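Local structure of putative metalloprotease II (4ON1) at residues A[52-64]-A[74-86]. The protein is a zinc-containing bacterial protein related to fragilysin and probably acts as a metalloendopeptidase that cleaves other proteins. Sequence-based numbering, arbitrary orientation.
Sequences ELWTTSIKAIHGV and YLFEGQDKDSINA
The Phe76 ring has the carbonyl carbon of Lys59 at its edge, near the ring plane, and that of Ala86 at the edge in plane; Ala60 approaches obliquely, its CA 3.7 Å from Phe76 CD1. Ile58 CD1 comes in at a slant as well, resting against Phe76 CB. Ile58 CG2 turns instead to Ile84 CG2, 3.6 Å away, the two isoleucines crossing at about a right angle. Ile58, Ala60 and Phe76 thus share one apolar face; on the other, Lys59 and Glu77 lie beside Ile61, whose CG1 and CD1 cross the extended Glu77 chain, CD1 also packing on Leu75 CB.

In the fragilysin-like N-terminal domain, strand 52-68 pairs antiparallel with strand 71-78, and the contact illustrates how side-chain bonds take over where the second strand ends and turns into strand 84-88. Lys59 and Glu77 form a hydrogen-bonded pair, with Lys59 N to Glu77 O and Glu77 N to Lys59 O both 3.0 Å; Ile61 N to Leu75 O follows at 2.9 Å. One water then bridges Ile61 O and Leu75 N.

Beyond Gly78, Asp82 takes over. Its OD2 accepts Ser57 OG at 2.8 Å, nearly in line with the C-O bond, and Gln79 N at 3.1 Å from above the carboxylate plane. Ser57 chi1 (78°), setting OG between backbone N and carbonyl carbon, brings the hydroxyl to that oxygen. Ser57 O also lies 2.8 Å from Asp82 OD2; a proton on the acid is possible but uncertain, because the turn is poorly ordered. One carboxylate oxygen therefore joins the turn to the neighbouring strand, and the poor order of the turn residues is consistent with a looser link than the backbone pairing.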
ATOM      1  N   GLU A  52      28.494   5.057   1.952  1.00 29.64           N
ATOM      2  CA  GLU A  52      27.637   5.963   2.715  1.00 32.70           C
ATOM      3  C   GLU A  52      27.085   5.296   3.963  1.00 30.23           C
ATOM      4  O   GLU A  52      26.439   4.251   3.896  1.00 25.37           O
ATOM      5  CB  GLU A  52      26.471   6.475   1.864  1.00 36.75           C
ATOM      6  CG  GLU A  52      26.845   7.554   0.863  1.00 58.32           C
ATOM      7  CD  GLU A  52      25.675   7.940  -0.020  1.00 71.71           C
ATOM      8  OE1 GLU A  52      25.734   7.672  -1.239  1.00 78.13           O
ATOM      9  OE2 GLU A  52      24.699   8.516   0.510  1.00 71.44           O
ATOM     10  N   LEU A  53      27.335   5.927   5.103  1.00 24.83           N
ATOM     11  CA  LEU A  53      26.809   5.454   6.368  1.00 25.63           C
ATOM     12  C   LEU A  53      26.078   6.606   7.028  1.00 29.31           C
ATOM     13  O   LEU A  53      26.587   7.725   7.056  1.00 27.00           O
ATOM     14  CB  LEU A  53      27.931   4.925   7.269  1.00 26.59           C
ATOM     15  CG  LEU A  53      28.561   3.593   6.837  1.00 32.11           C
ATOM     16  CD1 LEU A  53      29.609   3.819   5.746  1.00 38.35           C
ATOM     17  CD2 LEU A  53      29.192   2.879   8.018  1.00 32.00           C
ATOM     18  N   TRP A  54      24.888   6.333   7.551  1.00 26.86           N
ATOM     19  CA  TRP A  54      24.093   7.368   8.203  1.00 27.48           C
ATOM     20  C   TRP A  54      23.126   6.761   9.201  1.00 32.28           C
ATOM     21  O   TRP A  54      22.826   5.563   9.143  1.00 28.32           O
ATOM     22  CB  TRP A  54      23.335   8.198   7.162  1.00 22.91           C
ATOM     23  CG  TRP A  54      22.173   7.484   6.513  1.00 21.26           C
ATOM     24  CD1 TRP A  54      20.846   7.646   6.801  1.00 29.02           C
ATOM     25  CD2 TRP A  54      22.239   6.500   5.467  1.00 24.00           C
ATOM     26  NE1 TRP A  54      20.084   6.829   5.997  1.00 27.02           N
ATOM     27  CE2 TRP A  54      20.912   6.117   5.171  1.00 20.23           C
ATOM     28  CE3 TRP A  54      23.288   5.913   4.750  1.00 26.94           C
ATOM     29  CZ2 TRP A  54      20.610   5.166   4.190  1.00 23.40           C
ATOM     30  CZ3 TRP A  54      22.986   4.970   3.777  1.00 24.66           C
ATOM     31  CH2 TRP A  54      21.657   4.607   3.505  1.00 26.89           C
ATOM     32  N   THR A  55      22.646   7.585  10.125  1.00 27.20           N
ATOM     33  CA  THR A  55      21.701   7.117  11.130  1.00 29.54           C
ATOM     34  C   THR A  55      20.284   7.553  10.810  1.00 32.61           C
ATOM     35  O   THR A  55      20.061   8.613  10.228  1.00 28.81           O
ATOM     36  CB  THR A  55      22.048   7.635  12.533  1.00 29.22           C
ATOM     37  OG1 THR A  55      22.060   9.069  12.514  1.00 40.82           O
ATOM     38  CG2 THR A  55      23.408   7.129  12.955  1.00 29.20           C
ATOM     39  N   THR A  56      19.328   6.723  11.199  1.00 25.59           N
ATOM     40  CA  THR A  56      17.926   7.084  11.111  1.00 27.45           C
ATOM     41  C   THR A  56      17.231   6.520  12.337  1.00 26.86           C
ATOM     42  O   THR A  56      17.754   5.625  12.999  1.00 32.69           O
ATOM     43  CB  THR A  56      17.260   6.551   9.833  1.00 30.79           C
ATOM     44  OG1 THR A  56      15.918   7.050   9.750  1.00 41.82           O
ATOM     45  CG2 THR A  56      17.227   5.028   9.847  1.00 30.07           C
ATOM     46  N   SER A  57      16.067   7.058  12.661  1.00 21.34           N
ATOM     47  CA  SER A  57      15.298   6.506  13.762  1.00 31.44           C
ATOM     48  C   SER A  57      13.938   6.065  13.239  1.00 28.11           C
ATOM     49  O   SER A  57      13.386   6.702  12.352  1.00 40.15           O
ATOM     50  CB  SER A  57      15.153   7.527  14.890  1.00 38.09           C
ATOM     51  OG  SER A  57      14.159   8.481  14.576  1.00 54.92           O
ATOM     52  N   ILE A  58      13.407   4.966  13.770  1.00 21.94           N
ATOM     53  CA  ILE A  58      12.055   4.542  13.411  1.00 24.21           C
ATOM     54  C   ILE A  58      11.326   4.003  14.633  1.00 19.18           C
ATOM     55  O   ILE A  58      11.952   3.668  15.642  1.00 22.30           O
ATOM     56  CB  ILE A  58      12.030   3.448  12.311  1.00 35.57           C
ATOM     57  CG1 ILE A  58      12.575   2.128  12.840  1.00 32.88           C
ATOM     58  CG2 ILE A  58      12.780   3.887  11.064  1.00 45.75           C
ATOM     59  CD1 ILE A  58      12.453   0.999  11.829  1.00 32.70           C
ATOM     60  N   LYS A  59      10.000   3.938  14.547  1.00 23.08           N
ATOM     61  CA  LYS A  59       9.225   3.272  15.580  1.00 21.63           C
ATOM     62  C   LYS A  59       8.041   2.566  14.958  1.00 19.25           C
ATOM     63  O   LYS A  59       7.665   2.838  13.810  1.00 16.59           O
ATOM     64  CB  LYS A  59       8.738   4.250  16.647  1.00 33.89           C
ATOM     65  CG  LYS A  59       7.763   5.273  16.139  1.00 37.91           C
ATOM     66  CD  LYS A  59       7.235   6.140  17.279  1.00 54.53           C
ATOM     67  CE  LYS A  59       8.367   6.770  18.074  1.00 67.69           C
ATOM     68  NZ  LYS A  59       7.867   7.719  19.113  1.00 79.26           N
ATOM     69  N   ALA A  60       7.467   1.643  15.719  1.00 17.90           N
ATOM     70  CA  ALA A  60       6.282   0.923  15.285  1.00 17.21           C
ATOM     71  C   ALA A  60       5.105   1.880  15.137  1.00 23.03           C
ATOM     72  O   ALA A  60       4.973   2.831  15.904  1.00 24.16           O
ATOM     73  CB  ALA A  60       5.947  -0.182  16.273  1.00 21.99           C
ATOM     74  N   ILE A  61       4.254   1.623  14.152  1.00 17.77           N
ATOM     75  CA  ILE A  61       3.053   2.432  13.934  1.00 19.58           C
ATOM     76  C   ILE A  61       1.879   1.844  14.696  1.00 25.34           C
ATOM     77  O   ILE A  61       1.574   0.657  14.556  1.00 29.01           O
ATOM     78  CB  ILE A  61       2.677   2.519  12.446  1.00 16.76           C
ATOM     79  CG1 ILE A  61       3.809   3.174  11.654  1.00 21.31           C
ATOM     80  CG2 ILE A  61       1.376   3.307  12.268  1.00 20.76           C
ATOM     81  CD1 ILE A  61       3.522   3.282  10.174  1.00 25.42           C
ATOM     82  N   HIS A  62       1.219   2.673  15.497  1.00 22.32           N
ATOM     83  CA  HIS A  62       0.079   2.217  16.291  1.00 29.78           C
ATOM     84  C   HIS A  62      -1.245   2.653  15.659  1.00 29.25           C
ATOM     85  O   HIS A  62      -1.271   3.550  14.821  1.00 30.07           O
ATOM     86  CB  HIS A  62       0.200   2.756  17.718  1.00 36.54           C
ATOM     87  CG  HIS A  62       1.498   2.405  18.378  1.00 58.23           C
ATOM     88  ND1 HIS A  62       1.855   1.108  18.683  1.00 63.89           N
ATOM     89  CD2 HIS A  62       2.535   3.182  18.770  1.00 68.77           C
ATOM     90  CE1 HIS A  62       3.053   1.103  19.241  1.00 65.21           C
ATOM     91  NE2 HIS A  62       3.488   2.349  19.307  1.00 70.35           N
ATOM     92  N   GLY A  63      -2.339   1.997  16.031  1.00 22.21           N
ATOM     93  CA  GLY A  63      -3.639   2.339  15.479  1.00 21.53           C
ATOM     94  C   GLY A  63      -3.971   1.548  14.223  1.00 21.85           C
ATOM     95  O   GLY A  63      -5.036   1.739  13.631  1.00 24.07           O
ATOM     96  N   VAL A  64      -3.056   0.677  13.800  1.00 15.54           N
ATOM     97  CA  VAL A  64      -3.297  -0.150  12.621  1.00 15.06           C
ATOM     98  C   VAL A  64      -2.969  -1.610  12.874  1.00 19.02           C
ATOM     99  O   VAL A  64      -2.016  -1.937  13.573  1.00 24.55           O
ATOM    100  CB  VAL A  64      -2.492   0.326  11.390  1.00 24.06           C
ATOM    101  CG1 VAL A  64      -3.051   1.640  10.878  1.00 35.16           C
ATOM    102  CG2 VAL A  64      -1.028   0.469  11.737  1.00 29.15           C
ATOM    103  N   TYR A  74       3.549  -5.912  10.670  1.00 13.60           N
ATOM    104  CA  TYR A  74       3.790  -4.688  11.417  1.00 14.01           C
ATOM    105  C   TYR A  74       4.367  -3.587  10.527  1.00 17.38           C
ATOM    106  O   TYR A  74       5.135  -3.850   9.601  1.00 16.26           O
ATOM    107  CB  TYR A  74       4.710  -4.971  12.611  1.00 12.91           C
ATOM    108  CG  TYR A  74       4.163  -6.021  13.562  1.00 26.98           C
ATOM    109  CD1 TYR A  74       3.102  -5.729  14.416  1.00 25.74           C
ATOM    110  CD2 TYR A  74       4.690  -7.307  13.591  1.00 22.49           C
ATOM    111  CE1 TYR A  74       2.592  -6.685  15.283  1.00 23.64           C
ATOM    112  CE2 TYR A  74       4.186  -8.274  14.453  1.00 23.43           C
ATOM    113  CZ  TYR A  74       3.141  -7.955  15.295  1.00 24.68           C
ATOM    114  OH  TYR A  74       2.647  -8.908  16.153  1.00 27.57           O
ATOM    115  N   LEU A  75       3.947  -2.356  10.791  1.00 11.12           N
ATOM    116  CA  LEU A  75       4.425  -1.203  10.046  1.00 16.53           C
ATOM    117  C   LEU A  75       5.320  -0.354  10.939  1.00 20.11           C
ATOM    118  O   LEU A  75       5.137  -0.310  12.154  1.00 17.36           O
ATOM    119  CB  LEU A  75       3.253  -0.365   9.522  1.00 19.94           C
ATOM    120  CG  LEU A  75       2.255  -1.050   8.587  1.00 18.41           C
ATOM    121  CD1 LEU A  75       1.207  -0.060   8.081  1.00 17.74           C
ATOM    122  CD2 LEU A  75       2.986  -1.673   7.410  1.00 19.51           C
ATOM    123  N   PHE A  76       6.287   0.319  10.325  1.00 11.12           N
ATOM    124  CA  PHE A  76       7.214   1.174  11.052  1.00 13.70           C
ATOM    125  C   PHE A  76       7.413   2.440  10.248  1.00 14.55           C
ATOM    126  O   PHE A  76       7.262   2.420   9.029  1.00 16.90           O
ATOM    127  CB  PHE A  76       8.559   0.477  11.276  1.00 11.79           C
ATOM    128  CG  PHE A  76       8.449  -0.881  11.905  1.00 19.19           C
ATOM    129  CD1 PHE A  76       8.649  -1.043  13.271  1.00 15.62           C
ATOM    130  CD2 PHE A  76       8.169  -2.001  11.128  1.00 15.25           C
ATOM    131  CE1 PHE A  76       8.563  -2.297  13.860  1.00 17.34           C
ATOM    132  CE2 PHE A  76       8.077  -3.259  11.704  1.00 14.11           C
ATOM    133  CZ  PHE A  76       8.273  -3.407  13.074  1.00 16.12           C
ATOM    134  N   GLU A  77       7.740   3.538  10.923  1.00 15.80           N
ATOM    135  CA  GLU A  77       8.022   4.786  10.230  1.00 25.19           C
ATOM    136  C   GLU A  77       9.056   5.647  10.955  1.00 25.63           C
ATOM    137  O   GLU A  77       9.228   5.558  12.176  1.00 19.86           O
ATOM    138  CB  GLU A  77       6.735   5.596  10.034  1.00 26.38           C
ATOM    139  CG  GLU A  77       6.148   6.153  11.319  1.00 24.38           C
ATOM    140  CD  GLU A  77       4.823   6.868  11.093  1.00 49.73           C
ATOM    141  OE1 GLU A  77       4.464   7.113   9.921  1.00 49.12           O
ATOM    142  OE2 GLU A  77       4.138   7.179  12.093  1.00 52.22           O
ATOM    143  N   GLY A  78       9.746   6.468  10.169  1.00 28.83           N
ATOM    144  CA  GLY A  78      10.692   7.452  10.661  1.00 30.06           C
ATOM    145  C   GLY A  78      10.014   8.553  11.441  1.00 42.09           C
ATOM    146  O   GLY A  78       8.851   8.875  11.194  1.00 39.10           O
ATOM    147  N   GLN A  79      10.742   9.129  12.389  1.00 73.58           N
ATOM    148  CA  GLN A  79      10.166  10.110  13.297  1.00 96.88           C
ATOM    149  C   GLN A  79       9.947  11.512  12.751  1.00 99.62           C
ATOM    150  O   GLN A  79       8.847  12.052  12.866  1.00102.59           O
ATOM    151  CB  GLN A  79      11.044  10.193  14.541  1.00105.67           C
ATOM    152  CG  GLN A  79      10.750   9.058  15.464  1.00109.62           C
ATOM    153  CD  GLN A  79       9.265   8.788  15.512  1.00115.93           C
ATOM    154  OE1 GLN A  79       8.786   7.796  14.972  1.00113.66           O
ATOM    155  NE2 GLN A  79       8.523   9.675  16.170  1.00121.14           N
ATOM    156  N   ASP A  80      10.974  12.102  12.157  1.00 96.51           N
ATOM    157  CA  ASP A  80      10.889  13.500  11.761  1.00108.48           C
ATOM    158  C   ASP A  80      11.916  13.797  10.688  1.00106.26           C
ATOM    159  O   ASP A  80      13.123  13.748  10.945  1.00108.31           O
ATOM    160  CB  ASP A  80      11.098  14.411  12.982  1.00117.00           C
ATOM    161  CG  ASP A  80      11.079  15.894  12.626  1.00120.37           C
ATOM    162  OD1 ASP A  80      10.499  16.258  11.581  1.00121.90           O
ATOM    163  OD2 ASP A  80      11.638  16.701  13.403  1.00121.26           O
ATOM    164  N   LYS A  81      11.424  14.071   9.478  1.00 96.76           N
ATOM    165  CA  LYS A  81      12.270  14.356   8.314  1.00 91.40           C
ATOM    166  C   LYS A  81      13.051  13.108   7.902  1.00 91.17           C
ATOM    167  O   LYS A  81      13.720  13.089   6.868  1.00 83.24           O
ATOM    168  CB  LYS A  81      13.192  15.548   8.581  1.00 91.47           C
ATOM    169  CG  LYS A  81      12.408  16.824   8.840  1.00 89.47           C
ATOM    170  CD  LYS A  81      13.299  18.037   8.974  1.00 87.76           C
ATOM    171  CE  LYS A  81      12.478  19.246   9.391  1.00 86.32           C
ATOM    172  NZ  LYS A  81      13.323  20.448   9.615  1.00 84.98           N
ATOM    173  N   ASP A  82      12.967  12.082   8.744  1.00 98.70           N
ATOM    174  CA  ASP A  82      13.608  10.801   8.524  1.00 98.84           C
ATOM    175  C   ASP A  82      13.107  10.277   7.185  1.00 88.27           C
ATOM    176  O   ASP A  82      13.884   9.807   6.353  1.00100.09           O
ATOM    177  CB  ASP A  82      13.261   9.828   9.653  1.00 99.96           C
ATOM    178  CG  ASP A  82      14.091  10.059  10.903  1.00103.79           C
ATOM    179  OD1 ASP A  82      15.023  10.889  10.859  1.00 99.90           O
ATOM    180  OD2 ASP A  82      13.794   9.421  11.936  1.00106.45           O
ATOM    181  N   SER A  83      11.790  10.380   7.002  1.00 68.03           N
ATOM    182  CA  SER A  83      11.108   9.924   5.795  1.00 62.94           C
ATOM    183  C   SER A  83      11.496   8.492   5.435  1.00 51.74           C
ATOM    184  O   SER A  83      11.955   8.218   4.323  1.00 57.70           O
ATOM    185  CB  SER A  83      11.407  10.868   4.627  1.00 69.82           C
ATOM    186  OG  SER A  83      10.507  10.652   3.552  1.00 76.39           O
ATOM    187  N   ILE A  84      11.320   7.588   6.393  1.00 32.82           N
ATOM    188  CA  ILE A  84      11.555   6.167   6.167  1.00 38.95           C
ATOM    189  C   ILE A  84      10.350   5.340   6.636  1.00 27.49           C
ATOM    190  O   ILE A  84       9.694   5.694   7.613  1.00 26.12           O
ATOM    191  CB  ILE A  84      12.857   5.711   6.882  1.00 29.45           C
ATOM    192  CG1 ILE A  84      13.045   4.194   6.809  1.00 31.83           C
ATOM    193  CG2 ILE A  84      12.863   6.166   8.325  1.00 29.69           C
ATOM    194  CD1 ILE A  84      14.389   3.729   7.333  1.00 38.09           C
ATOM    195  N   ASN A  85      10.059   4.253   5.926  1.00 18.05           N
ATOM    196  CA  ASN A  85       9.040   3.293   6.332  1.00 15.53           C
ATOM    197  C   ASN A  85       9.620   1.896   6.272  1.00 24.42           C
ATOM    198  O   ASN A  85      10.550   1.646   5.505  1.00 17.92           O
ATOM    199  CB  ASN A  85       7.798   3.362   5.434  1.00 15.40           C
ATOM    200  CG  ASN A  85       6.976   4.621   5.659  1.00 28.39           C
ATOM    201  OD1 ASN A  85       6.893   5.488   4.786  1.00 35.84           O
ATOM    202  ND2 ASN A  85       6.371   4.728   6.836  1.00 34.79           N
ATOM    203  N   ALA A  86       9.058   0.985   7.063  1.00 11.65           N
ATOM    204  CA  ALA A  86       9.455  -0.415   7.010  1.00 13.10           C
ATOM    205  C   ALA A  86       8.260  -1.296   7.285  1.00 17.59           C
ATOM    206  O   ALA A  86       7.268  -0.855   7.870  1.00 17.28           O
ATOM    207  CB  ALA A  86      10.580  -0.710   8.011  1.00 11.20           C
TER
HETATM  208  O   HOH W   1       2.169  -1.672  13.018  1.00 24.97           O